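Local coordinates for protein cycloalternan-forming enzyme (Listeria monocytogenes serovar 1/2a, PDB 5F7U) that belongs to glycosyl hydrolase family 31, as a multidomain enzyme that pairs a galactose mutarotase-like N-terminal domain with a TIM barrel and binds glycan in several pockets, at residues 256-259 against 264-267; 272-275 against 280-283; 283-288 against 600-605; 611-616 against 628-633. The protein carries 1 engineered substitution. One frame throughout, in Å; residues are numbered along the deposited sequence.

Contact 1 (256-259 against 264-267)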
loop_
_atom_site.group_PDB
_atom_site.type_symbol
_atom_site.label_atom_id
_atom_site.label_comp_id
_atom_site.label_asym_id
_atom_site.label_seq_id
_atom_site.Cartn_x
_atom_site.Cartn_y
_atom_site.Cartn_z
ATOM N N ARG A 256 -4.634 -6.617 0.708
ATOM C CA ARG A 256 -5.549 -7.642 0.182
ATOM C C ARG A 256 -5.150 -7.995 -1.242
ATOM O O ARG A 256 -4.838 -7.106 -2.039
ATOM C CB ARG A 256 -7.003 -7.138 0.248
ATOM C CG ARG A 256 -7.475 -6.775 1.669
ATOM C CD ARG A 256 -7.594 -8.035 2.515
ATOM N NE ARG A 256 -7.750 -7.769 3.938
ATOM C CZ ARG A 256 -7.993 -8.701 4.842
ATOM N NH1 ARG A 256 -8.172 -9.977 4.475
ATOM N NH2 ARG A 256 -8.101 -8.356 6.116
ATOM N N TYR A 257 -5.167 -9.294 -1.555
ATOM C CA TYR A 257 -4.583 -9.811 -2.800
ATOM C C TYR A 257 -5.624 -10.206 -3.834
ATOM O O TYR A 257 -5.290 -10.435 -5.021
ATOM C CB TYR A 257 -3.707 -11.042 -2.466
ATOM C CG TYR A 257 -2.487 -10.725 -1.626
ATOM C CD1 TYR A 257 -2.605 -10.470 -0.239
ATOM C CD2 TYR A 257 -1.218 -10.703 -2.202
ATOM C CE1 TYR A 257 -1.482 -10.192 0.549
ATOM C CE2 TYR A 257 -0.081 -10.421 -1.430
ATOM C CZ TYR A 257 -0.232 -10.170 -0.055
ATOM O OH TYR A 257 0.863 -9.907 0.717
ATOM N N ASP A 258 -6.876 -10.335 -3.372
ATOM C CA ASP A 258 -7.953 -10.851 -4.197
ATOM C C ASP A 258 -8.671 -9.792 -5.031
ATOM O O ASP A 258 -8.974 -10.035 -6.207
ATOM C CB ASP A 258 -8.952 -11.692 -3.357
ATOM C CG ASP A 258 -9.524 -10.963 -2.117
ATOM O OD1 ASP A 258 -9.068 -9.870 -1.718
ATOM O OD2 ASP A 258 -10.487 -11.533 -1.524
ATOM N N THR A 259 -8.931 -8.646 -4.409
ATOM C CA THR A 259 -9.670 -7.556 -5.022
ATOM C C THR A 259 -9.362 -6.267 -4.270
ATOM O O THR A 259 -9.028 -6.309 -3.095
ATOM C CB THR A 259 -11.188 -7.827 -5.030
ATOM O OG1 THR A 259 -11.861 -6.743 -5.691
ATOM C CG2 THR A 259 -11.734 -8.040 -3.602
ATOM N N GLY A 264 -19.139 -7.709 -1.483
ATOM C CA GLY A 264 -19.457 -9.109 -1.740
ATOM C C GLY A 264 -18.700 -10.102 -0.880
ATOM O O GLY A 264 -19.078 -11.281 -0.845
ATOM N N LYS A 265 -17.646 -9.641 -0.202
ATOM C CA LYS A 265 -16.735 -10.519 0.537
ATOM C C LYS A 265 -16.985 -10.457 2.045
ATOM O O LYS A 265 -17.371 -9.401 2.588
ATOM C CB LYS A 265 -15.261 -10.107 0.321
ATOM C CG LYS A 265 -14.719 -10.090 -1.112
ATOM C CD LYS A 265 -14.380 -11.490 -1.568
ATOM C CE LYS A 265 -13.673 -11.473 -2.921
ATOM N NZ LYS A 265 -13.787 -12.840 -3.504
ATOM N N ASP A 266 -16.705 -11.581 2.712
ATOM C CA ASP A 266 -16.522 -11.617 4.168
ATOM C C ASP A 266 -15.036 -11.468 4.413
ATOM O O ASP A 266 -14.274 -12.364 4.091
ATOM C CB ASP A 266 -16.999 -12.948 4.758
ATOM C CG ASP A 266 -18.492 -13.109 4.685
ATOM O OD1 ASP A 266 -19.200 -12.164 5.070
ATOM O OD2 ASP A 266 -18.964 -14.178 4.231
ATOM N N VAL A 267 -14.634 -10.336 4.971
ATOM C CA VAL A 267 -13.213 -9.996 5.122
ATOM C C VAL A 267 -12.781 -10.297 6.549
ATOM O O VAL A 267 -13.362 -9.769 7.496
ATOM C CB VAL A 267 -12.958 -8.507 4.810
ATOM C CG1 VAL A 267 -11.471 -8.218 4.840
ATOM C CG2 VAL A 267 -13.537 -8.119 3.448
#
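Val267 sets its CG1 methyl over one face of the Arg256 guanidinium, close to the middle of the flat group: CG1 of Val267 is 3.5 Å from CZ of Arg256. NH2 of Arg256 is 3.6 Å from CG1 of Val267. A bend at chi2 (-69°), followed by an extended run to the guanidinium, carries the charged end of the arginine across to the valine. The polar work is done around the rim of that group, where NE bonds to the carbonyl of Phe253 and NH2 to that of Glu268. These bonds fix the rotation of the plane that the methyl covers.

The remaining apolar packing is lighter, with CG2 of Thr259 4.0 Å from CE of Lys265.

Charge enters through Asp258 and Lys265, whose side chains approach from opposite directions. OD2 of Asp258 touches the methylene CE of Lys265 at 3.5 Å, but lies 4.1 Å from its NZ, too far for a salt bridge. The ammonium is instead paired with Glu282, so Asp258 probably adds only a background attraction. OD1 of Asp258 accepts a weak, bent bond from the backbone N of Thr259 (3.0 Å, 126°).

No hydrogen bond joins the two segments directly. Segment 256-259 follows strand 250-254, and segment 264-267 leads into strand 266-269, which pairs with strand 307-311. This is a loop closed by side chains on the antiparallel beta scaffold of the galactose mutarotase-like N-terminal domain of family 31.

Contact 2 (272-275 against 280-283); sequences YNEY and QTER. With GLC (alpha-D-glucopyranose), chain F.
Arg283 NH1 reaches Glu274 OE1 at 3.0 Å in a salt bridge with unusual geometry: the nitrogen arrives from above the carboxylate, 52° out of its plane. Carboxylate and guanidinium planes stand nearly perpendicular, 87° apart, and the hydrogen bond is bent to 137°. One oxygen and one nitrogen thus carry the pairing, rather than two parallel bonds. The extended Arg283 chain runs alongside Tyr272 and points the same way, bringing NH1 to 3.6 Å from CE2 of Tyr272. The cation-pi term with this ring is long and at most weak, but Tyr18 offers the guanidinium another aromatic partner and meets the Tyr272 ring edge-to-face. Arg283 follows a Schellman motif that ends helix 278-281: Glu282, with positive phi, is its C-prime residue, and the backbone N of Arg283 bonds back to Gln278 O. On the last turn of that helix, Thr281 OG1 lies 3.4 Å from Glu274 CG while bonding to the carbonyl of Asp277. The methyl CG2 of Thr281 is 3.7 Å from Glu274 OE2. Next to this pairing, Asn273 and Tyr275 border the glycan pocket. Tyr275 CD1 comes within 3.4 Å of O1 of the chain F glucopyranose, and the Tyr275 hydroxyl is hydrogen-bonded to Glu663.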
loop_
_atom_site.group_PDB
_atom_site.type_symbol
_atom_site.label_atom_id
_atom_site.label_comp_id
_atom_site.label_asym_id
_atom_site.label_seq_id
_atom_site.Cartn_x
_atom_site.Cartn_y
_atom_site.Cartn_z
ATOM N N TYR A 272 -1.955 -13.825 8.746
ATOM C CA TYR A 272 -1.662 -15.214 8.437
ATOM C C TYR A 272 -0.522 -15.300 7.447
ATOM O O TYR A 272 -0.403 -14.450 6.564
ATOM C CB TYR A 272 -2.920 -15.925 7.907
ATOM C CG TYR A 272 -2.827 -17.424 7.946
ATOM C CD1 TYR A 272 -3.159 -18.148 9.105
ATOM C CD2 TYR A 272 -2.419 -18.117 6.822
ATOM C CE1 TYR A 272 -3.069 -19.545 9.118
ATOM C CE2 TYR A 272 -2.310 -19.490 6.823
ATOM C CZ TYR A 272 -2.635 -20.196 7.958
ATOM O OH TYR A 272 -2.501 -21.568 7.863
ATOM N N ASN A 273 0.335 -16.303 7.636
ATOM C CA ASN A 273 1.413 -16.572 6.683
ATOM C C ASN A 273 0.937 -17.589 5.625
ATOM O O ASN A 273 1.020 -18.812 5.844
ATOM C CB ASN A 273 2.691 -17.050 7.422
ATOM C CG ASN A 273 3.780 -17.525 6.453
ATOM O OD1 ASN A 273 3.740 -17.195 5.282
ATOM N ND2 ASN A 273 4.732 -18.322 6.941
ATOM N N GLU A 274 0.421 -17.075 4.495
ATOM C CA GLU A 274 -0.079 -17.919 3.388
ATOM C C GLU A 274 0.864 -17.812 2.206
ATOM O O GLU A 274 0.985 -16.752 1.607
ATOM C CB GLU A 274 -1.507 -17.512 2.950
ATOM C CG GLU A 274 -2.116 -18.437 1.874
ATOM C CD GLU A 274 -2.347 -19.867 2.380
ATOM O OE1 GLU A 274 -2.453 -20.070 3.604
ATOM O OE2 GLU A 274 -2.397 -20.802 1.550
ATOM N N TYR A 275 1.532 -18.918 1.894
ATOM C CA TYR A 275 2.556 -18.934 0.840
ATOM C C TYR A 275 1.914 -19.036 -0.549
ATOM O O TYR A 275 1.141 -19.968 -0.798
ATOM C CB TYR A 275 3.459 -20.126 1.135
ATOM C CG TYR A 275 4.596 -20.374 0.175
ATOM C CD1 TYR A 275 5.743 -19.568 0.193
ATOM C CD2 TYR A 275 4.554 -21.458 -0.707
ATOM C CE1 TYR A 275 6.806 -19.818 -0.683
ATOM C CE2 TYR A 275 5.607 -21.723 -1.576
ATOM C CZ TYR A 275 6.733 -20.900 -1.550
ATOM O OH TYR A 275 7.782 -21.157 -2.431
ATOM N N GLN A 280 -6.256 -16.471 -3.824
ATOM C CA GLN A 280 -7.231 -17.553 -3.924
ATOM C C GLN A 280 -7.849 -17.879 -2.577
ATOM O O GLN A 280 -9.059 -18.067 -2.476
ATOM C CB GLN A 280 -6.593 -18.798 -4.561
ATOM C CG GLN A 280 -6.036 -18.511 -5.960
ATOM C CD GLN A 280 -4.514 -18.250 -6.020
ATOM O OE1 GLN A 280 -3.944 -17.339 -5.367
ATOM N NE2 GLN A 280 -3.843 -19.049 -6.867
ATOM N N THR A 281 -7.018 -17.880 -1.539
ATOM C CA THR A 281 -7.474 -18.169 -0.173
ATOM C C THR A 281 -8.018 -16.923 0.543
ATOM O O THR A 281 -8.605 -17.047 1.615
ATOM C CB THR A 281 -6.332 -18.755 0.704
ATOM O OG1 THR A 281 -5.291 -17.785 0.842
ATOM C CG2 THR A 281 -5.751 -20.023 0.099
ATOM N N GLU A 282 -7.802 -15.736 -0.042
ATOM C CA GLU A 282 -8.255 -14.454 0.537
ATOM C C GLU A 282 -7.603 -14.238 1.898
ATOM O O GLU A 282 -8.240 -13.762 2.850
ATOM C CB GLU A 282 -9.804 -14.383 0.598
ATOM C CG GLU A 282 -10.440 -14.848 -0.708
ATOM C CD GLU A 282 -11.925 -14.576 -0.823
ATOM O OE1 GLU A 282 -12.585 -14.224 0.178
ATOM O OE2 GLU A 282 -12.443 -14.746 -1.943
ATOM N N ARG A 283 -6.321 -14.604 1.991
ATOM C CA ARG A 283 -5.563 -14.433 3.241
ATOM C C ARG A 283 -4.524 -13.322 3.086
ATOM O O ARG A 283 -4.278 -12.849 1.968
ATOM C CB ARG A 283 -4.928 -15.748 3.675
ATOM C CG ARG A 283 -5.996 -16.799 3.987
ATOM C CD ARG A 283 -5.384 -18.145 4.270
ATOM N NE ARG A 283 -6.444 -19.146 4.371
ATOM C CZ ARG A 283 -6.248 -20.421 4.665
ATOM N NH1 ARG A 283 -5.004 -20.886 4.889
ATOM N NH2 ARG A 283 -7.311 -21.242 4.718
HETATM C C1 GLC F . 8.071 -20.893 3.962
HETATM C C2 GLC F . 7.870 -19.829 5.048
HETATM C C3 GLC F . 8.077 -18.411 4.496
HETATM C C4 GLC F . 9.476 -18.262 3.884
HETATM C C5 GLC F . 9.633 -19.372 2.819
HETATM C C6 GLC F . 11.015 -19.420 2.185
HETATM O O1 GLC F . 6.983 -20.861 3.028
HETATM O O2 GLC F . 6.549 -19.946 5.577
HETATM O O3 GLC F . 7.849 -17.462 5.536
HETATM O O4 GLC F . 9.647 -16.977 3.239
HETATM O O5 GLC F . 9.324 -20.708 3.276
HETATM O O6 GLC F . 10.819 -18.874 0.883
#

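Contact 3 (283-288 against 600-605). With GLC (alpha-D-glucopyranose), chain F; GLC (alpha-D-glucopyranose), chain B.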
loop_
_atom_site.group_PDB
_atom_site.type_symbol
_atom_site.label_atom_id
_atom_site.label_comp_id
_atom_site.label_asym_id
_atom_site.label_seq_id
_atom_site.Cartn_x
_atom_site.Cartn_y
_atom_site.Cartn_z
ATOM N N ARG A 283 -6.321 -14.604 1.991
ATOM C CA ARG A 283 -5.563 -14.433 3.241
ATOM C C ARG A 283 -4.524 -13.322 3.086
ATOM O O ARG A 283 -4.278 -12.849 1.968
ATOM C CB ARG A 283 -4.928 -15.748 3.675
ATOM C CG ARG A 283 -5.996 -16.799 3.987
ATOM C CD ARG A 283 -5.384 -18.145 4.270
ATOM N NE ARG A 283 -6.444 -19.146 4.371
ATOM C CZ ARG A 283 -6.248 -20.421 4.665
ATOM N NH1 ARG A 283 -5.004 -20.886 4.889
ATOM N NH2 ARG A 283 -7.311 -21.242 4.718
ATOM N N THR A 284 -3.952 -12.891 4.207
ATOM C CA THR A 284 -2.966 -11.818 4.202
ATOM C C THR A 284 -2.095 -11.808 5.446
ATOM O O THR A 284 -2.526 -12.243 6.534
ATOM C CB THR A 284 -3.600 -10.426 4.029
ATOM O OG1 THR A 284 -2.551 -9.442 3.925
ATOM C CG2 THR A 284 -4.559 -10.052 5.205
ATOM N N TYR A 285 -0.885 -11.289 5.259
ATOM C CA TYR A 285 0.066 -11.095 6.346
ATOM C C TYR A 285 -0.237 -9.833 7.134
ATOM O O TYR A 285 0.257 -9.665 8.243
ATOM C CB TYR A 285 1.464 -10.883 5.772
ATOM C CG TYR A 285 1.937 -11.881 4.744
ATOM C CD1 TYR A 285 2.551 -13.078 5.140
ATOM C CD2 TYR A 285 1.833 -11.587 3.360
ATOM C CE1 TYR A 285 3.038 -13.977 4.199
ATOM C CE2 TYR A 285 2.315 -12.486 2.414
ATOM C CZ TYR A 285 2.901 -13.670 2.847
ATOM O OH TYR A 285 3.370 -14.524 1.914
ATOM N N LEU A 286 -1.000 -8.920 6.538
ATOM C CA LEU A 286 -1.118 -7.564 7.083
ATOM C C LEU A 286 -2.593 -7.187 7.004
ATOM O O LEU A 286 -3.100 -6.852 5.940
ATOM C CB LEU A 286 -0.213 -6.602 6.280
ATOM C CG LEU A 286 0.208 -5.281 6.948
ATOM C CD1 LEU A 286 1.166 -4.566 5.993
ATOM C CD2 LEU A 286 -0.987 -4.401 7.268
ATOM N N ALA A 287 -3.269 -7.290 8.148
ATOM C CA ALA A 287 -4.736 -7.165 8.219
ATOM C C ALA A 287 -5.066 -6.011 9.128
ATOM O O ALA A 287 -4.572 -5.947 10.254
ATOM C CB ALA A 287 -5.347 -8.446 8.774
ATOM N N VAL A 288 -5.922 -5.114 8.652
ATOM C CA VAL A 288 -6.200 -3.858 9.378
ATOM C C VAL A 288 -7.711 -3.675 9.391
ATOM O O VAL A 288 -8.324 -3.740 8.342
ATOM C CB VAL A 288 -5.549 -2.651 8.649
ATOM C CG1 VAL A 288 -5.912 -1.354 9.364
ATOM C CG2 VAL A 288 -4.019 -2.828 8.532
ATOM N N SER A 600 5.008 -7.364 -0.114
ATOM C CA SER A 600 3.810 -8.193 -0.307
ATOM C C SER A 600 4.020 -9.704 -0.138
ATOM O O SER A 600 3.104 -10.495 -0.371
ATOM C CB SER A 600 3.186 -7.855 -1.663
ATOM O OG SER A 600 4.023 -8.333 -2.708
ATOM N N GLY A 601 5.208 -10.117 0.299
ATOM C CA GLY A 601 5.418 -11.518 0.652
ATOM C C GLY A 601 5.719 -12.445 -0.510
ATOM O O GLY A 601 6.308 -12.037 -1.509
ATOM N N ASP A 602 5.308 -13.707 -0.373
ATOM C CA ASP A 602 5.890 -14.795 -1.167
ATOM C C ASP A 602 4.963 -15.115 -2.314
ATOM O O ASP A 602 3.891 -15.692 -2.094
ATOM C CB ASP A 602 6.060 -16.051 -0.301
ATOM C CG ASP A 602 7.033 -15.851 0.869
ATOM O OD1 ASP A 602 7.881 -14.946 0.828
ATOM O OD2 ASP A 602 6.938 -16.613 1.857
ATOM N N GLN A 603 5.381 -14.740 -3.520
ATOM C CA GLN A 603 4.555 -14.890 -4.723
ATOM C C GLN A 603 5.336 -15.518 -5.877
ATOM O O GLN A 603 6.568 -15.506 -5.911
ATOM C CB GLN A 603 3.940 -13.542 -5.142
ATOM C CG GLN A 603 3.150 -12.874 -4.016
ATOM C CD GLN A 603 2.500 -11.586 -4.457
ATOM O OE1 GLN A 603 3.036 -10.508 -4.204
ATOM N NE2 GLN A 603 1.385 -11.689 -5.188
ATOM N N THR A 604 4.617 -16.069 -6.838
ATOM C CA THR A 604 5.276 -16.719 -7.982
ATOM C C THR A 604 5.518 -15.758 -9.143
ATOM O O THR A 604 4.895 -14.695 -9.245
ATOM C CB THR A 604 4.481 -17.920 -8.509
ATOM O OG1 THR A 604 3.145 -17.502 -8.786
ATOM C CG2 THR A 604 4.445 -19.059 -7.500
ATOM N N SER A 605 6.425 -16.152 -10.028
ATOM C CA SER A 605 6.778 -15.336 -11.203
ATOM C C SER A 605 5.760 -15.528 -12.323
ATOM O O SER A 605 6.057 -16.116 -13.379
ATOM C CB SER A 605 8.203 -15.656 -11.664
ATOM O OG SER A 605 9.120 -15.219 -10.662
HETATM C C1 GLC F . 8.071 -20.893 3.962
HETATM C C2 GLC F . 7.870 -19.829 5.048
HETATM C C3 GLC F . 8.077 -18.411 4.496
HETATM C C4 GLC F . 9.476 -18.262 3.884
HETATM C C5 GLC F . 9.633 -19.372 2.819
HETATM C C6 GLC F . 11.015 -19.420 2.185
HETATM O O1 GLC F . 6.983 -20.861 3.028
HETATM O O2 GLC F . 6.549 -19.946 5.577
HETATM O O3 GLC F . 7.849 -17.462 5.536
HETATM O O4 GLC F . 9.647 -16.977 3.239
HETATM O O5 GLC F . 9.324 -20.708 3.276
HETATM O O6 GLC F . 10.819 -18.874 0.883
HETATM C C1 GLC B . 10.323 -15.952 4.008
HETATM C C2 GLC B . 10.287 -14.611 3.243
HETATM C C3 GLC B . 11.183 -14.608 1.988
HETATM C C4 GLC B . 12.608 -15.061 2.347
HETATM C C5 GLC B . 12.594 -16.302 3.250
HETATM C C6 GLC B . 13.969 -16.695 3.765
HETATM O O2 GLC B . 8.935 -14.209 3.004
HETATM O O3 GLC B . 11.251 -13.299 1.394
HETATM O O4 GLC B . 13.349 -15.350 1.148
HETATM O O5 GLC B . 11.696 -16.194 4.375
HETATM O O6 GLC B . 13.799 -17.965 4.424
HETATM O O HOH W 1 4.343 -16.795 2.687
#
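Tyr285 meets Asp602 at the wall of a glycan pocket, where a loop of the mutarotase-like domain touches the loop that follows barrel strand 597-599. The two side chains cross at about a right angle, ring and carboxylate planes 74° apart, and the tyrosine hydroxyl joins them in two ways. It accepts an almost straight bond from the backbone, Asp602 N to Tyr285 OH (3.1 Å, 168°). Tyr285 OH also gives its proton to a water 2.6 Å away, lying at the ring edge in the ring plane, and that water donates to Asp602 OD2 at 2.7 Å. Gln278 NE2 is a further partner of the hydroxyl, which is therefore well gripped in a buried place. Beside the hydroxyl-bearing carbon, CE2 of Tyr285 packs 3.7 Å from CA of Gly601, a glycine with positive phi.

The Asp602 carboxylate faces the sugars: its OD1 accepts a short bond from O2 of the chain B glucopyranose (2.5 Å). OD2 of Asp602 lies 3.1 Å from O4 of the chain F glucopyranose, the oxygen bonded to C1 of the chain B sugar. Each segment also has an internal brace. Thr284 OG1 accepts from Leu286 N in an ST turn, and Ser600 OG donates to Gln603 OE1 at 2.8 Å.

Around the contact, Gln603 packs on helix 607-622, while Ser600 lies against Trp628 and Trp630 of strand 628-631. The chain runs on from Tyr285 into strand 287-293.

Contact 4 (611-616 against 628-633)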
loop_
_atom_site.group_PDB
_atom_site.type_symbol
_atom_site.label_atom_id
_atom_site.label_comp_id
_atom_site.label_asym_id
_atom_site.label_seq_id
_atom_site.Cartn_x
_atom_site.Cartn_y
_atom_site.Cartn_z
ATOM N N GLN A 611 -0.637 -9.265 -10.880
ATOM C CA GLN A 611 -1.950 -8.654 -10.648
ATOM C C GLN A 611 -2.304 -8.621 -9.174
ATOM O O GLN A 611 -2.792 -7.593 -8.681
ATOM C CB GLN A 611 -3.046 -9.365 -11.428
ATOM C CG GLN A 611 -2.908 -9.187 -12.945
ATOM C CD GLN A 611 -3.674 -10.227 -13.740
ATOM O OE1 GLN A 611 -4.617 -10.854 -13.218
ATOM N NE2 GLN A 611 -3.264 -10.445 -14.997
ATOM N N ALA A 612 -2.012 -9.715 -8.464
ATOM C CA ALA A 612 -2.326 -9.777 -7.032
ATOM C C ALA A 612 -1.425 -8.825 -6.223
ATOM O O ALA A 612 -1.879 -8.192 -5.266
ATOM C CB ALA A 612 -2.207 -11.200 -6.521
ATOM N N SER A 613 -0.152 -8.697 -6.619
ATOM C CA SER A 613 0.756 -7.764 -5.957
ATOM C C SER A 613 0.235 -6.324 -6.068
ATOM O O SER A 613 0.253 -5.571 -5.087
ATOM C CB SER A 613 2.155 -7.850 -6.589
ATOM O OG SER A 613 2.712 -9.149 -6.438
ATOM N N LEU A 614 -0.227 -5.955 -7.257
ATOM C CA LEU A 614 -0.726 -4.594 -7.423
ATOM C C LEU A 614 -1.969 -4.350 -6.537
ATOM O O LEU A 614 -2.093 -3.294 -5.908
ATOM C CB LEU A 614 -0.950 -4.258 -8.906
ATOM C CG LEU A 614 -1.416 -2.848 -9.281
ATOM C CD1 LEU A 614 -0.598 -1.756 -8.575
ATOM C CD2 LEU A 614 -1.320 -2.704 -10.791
ATOM N N LYS A 615 -2.870 -5.339 -6.466
ATOM C CA LYS A 615 -4.018 -5.227 -5.541
ATOM C C LYS A 615 -3.573 -5.053 -4.093
ATOM O O LYS A 615 -4.136 -4.217 -3.329
ATOM C CB LYS A 615 -4.945 -6.438 -5.696
ATOM C CG LYS A 615 -5.601 -6.465 -7.085
ATOM C CD LYS A 615 -6.386 -7.753 -7.282
ATOM C CE LYS A 615 -6.688 -7.986 -8.749
ATOM N NZ LYS A 615 -7.427 -9.286 -8.965
ATOM N N ALA A 616 -2.533 -5.797 -3.722
ATOM C CA ALA A 616 -1.987 -5.736 -2.369
ATOM C C ALA A 616 -1.430 -4.339 -2.065
ATOM O O ALA A 616 -1.681 -3.803 -0.991
ATOM C CB ALA A 616 -0.900 -6.794 -2.190
ATOM N N TRP A 628 5.399 0.696 0.523
ATOM C CA TRP A 628 5.076 -0.681 0.170
ATOM C C TRP A 628 5.982 -1.164 -0.969
ATOM O O TRP A 628 6.217 -0.433 -1.938
ATOM C CB TRP A 628 3.592 -0.767 -0.200
ATOM C CG TRP A 628 3.146 -2.117 -0.740
ATOM C CD1 TRP A 628 2.586 -3.148 -0.029
ATOM C CD2 TRP A 628 3.210 -2.553 -2.097
ATOM N NE1 TRP A 628 2.320 -4.201 -0.850
ATOM C CE2 TRP A 628 2.697 -3.869 -2.130
ATOM C CE3 TRP A 628 3.650 -1.953 -3.300
ATOM C CZ2 TRP A 628 2.579 -4.598 -3.316
ATOM C CZ3 TRP A 628 3.582 -2.696 -4.487
ATOM C CH2 TRP A 628 3.024 -3.995 -4.485
ATOM N N ALA A 629 6.443 -2.413 -0.837
ATOM C CA ALA A 629 7.294 -3.067 -1.832
ATOM C C ALA A 629 6.673 -4.377 -2.271
ATOM O O ALA A 629 5.787 -4.907 -1.612
ATOM C CB ALA A 629 8.665 -3.370 -1.243
ATOM N N TRP A 630 7.222 -4.921 -3.352
ATOM C CA TRP A 630 6.955 -6.306 -3.744
ATOM C C TRP A 630 8.230 -6.869 -4.346
ATOM O O TRP A 630 9.124 -6.102 -4.725
ATOM C CB TRP A 630 5.768 -6.386 -4.724
ATOM C CG TRP A 630 6.014 -5.749 -6.087
ATOM C CD1 TRP A 630 6.367 -4.434 -6.340
ATOM C CD2 TRP A 630 5.895 -6.382 -7.362
ATOM N NE1 TRP A 630 6.499 -4.231 -7.701
ATOM C CE2 TRP A 630 6.202 -5.399 -8.354
ATOM C CE3 TRP A 630 5.547 -7.676 -7.774
ATOM C CZ2 TRP A 630 6.195 -5.689 -9.741
ATOM C CZ3 TRP A 630 5.517 -7.966 -9.167
ATOM C CH2 TRP A 630 5.850 -6.972 -10.121
ATOM N N ASP A 631 8.330 -8.201 -4.409
ATOM C CA ASP A 631 9.431 -8.844 -5.123
ATOM C C ASP A 631 9.129 -8.729 -6.621
ATOM O O ASP A 631 8.294 -9.471 -7.121
ATOM C CB ASP A 631 9.537 -10.343 -4.738
ATOM C CG ASP A 631 9.705 -10.581 -3.226
ATOM O OD1 ASP A 631 10.204 -9.714 -2.502
ATOM O OD2 ASP A 631 9.341 -11.683 -2.762
ATOM N N MET A 632 9.765 -7.786 -7.320
ATOM C CA MET A 632 9.396 -7.522 -8.718
ATOM C C MET A 632 9.552 -8.794 -9.556
ATOM O O MET A 632 10.569 -9.491 -9.461
ATOM C CB MET A 632 10.173 -6.329 -9.308
ATOM C CG MET A 632 11.685 -6.421 -9.216
ATOM S SD MET A 632 12.453 -5.365 -10.467
ATOM C CE MET A 632 12.350 -6.497 -11.839
ATOM N N ALA A 633 8.505 -9.110 -10.319
ATOM C CA ALA A 633 8.449 -10.316 -11.166
ATOM C C ALA A 633 8.378 -11.642 -10.417
ATOM O O ALA A 633 8.516 -12.677 -11.045
ATOM C CB ALA A 633 9.576 -10.328 -12.213
#
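A beta-alpha-beta unit of the TIM barrel, strand 597-599, helix 607-622 and strand 628-631, brings Ser613 and Ala616 against Trp628 and Trp630. The helix segment runs nearly antiparallel to the strand, at 168°, with the axes 9.2 Å apart. Both indoles lie on the helix side of the strand, and they meet different parts of the same helical turn.

Trp628, whose CG is anti to its backbone N (chi1 174°), comes to the helix backbone obliquely with its six-membered ring. Its CZ2 is 3.1 Å from the carbonyl O of Ser613, and CH2 of Trp628 is 3.2 Å from the same oxygen. CB of Ala616 adds an apolar touch at 4.3 Å from CZ2 of Trp628. The indole NE1 bonds to the carboxylate of Glu255.

Trp630 turns its CG between its own N and carbonyl carbon (chi1 66°), and receives the Ser613 side chain: OG and CB of Ser613 lie 3.5 Å and 3.6 Å from CE3 of Trp630. One face of this indole has CA of Met632 3.6 Å above it, offset toward the rim. Phe610, from the preceding helical turn, meets the ring nearly parallel to it.

No hydrogen bond crosses between helix and strand. The Ser613 hydroxyl, buried against an aromatic ring, has its polar needs met by Gln603 and Ser609. The contact itself is therefore close packing of indole on backbone and small side chains, while the Ser613 hydroxyl and the Trp628 NE1 find their partners in neighbouring residues.

Overall arrangement
Along the chain the contacts open in order. Contacts 1 and 2 are local to the mutarotase-like domain, contact 3 leaps over 300 residues to the TIM barrel, and contact 4 lies within the barrel. Contacts 2 and 3 share Arg283, lie about 7 Å apart between centres, and both touch the chain F glucopyranose. Contact 1 sits about 11 Å from contact 2, touching it, and also reaches the barrel: Tyr257 toward Ser600 of contact 3, Asp258 toward Lys615 of contact 4. Contacts 3 and 4, about 9 Å apart, meet through Ser605 and Ala633. Contact 3 is the one that spans the two domains, beside the glycan pocket; the others lie within one domain or the other, close to that junction.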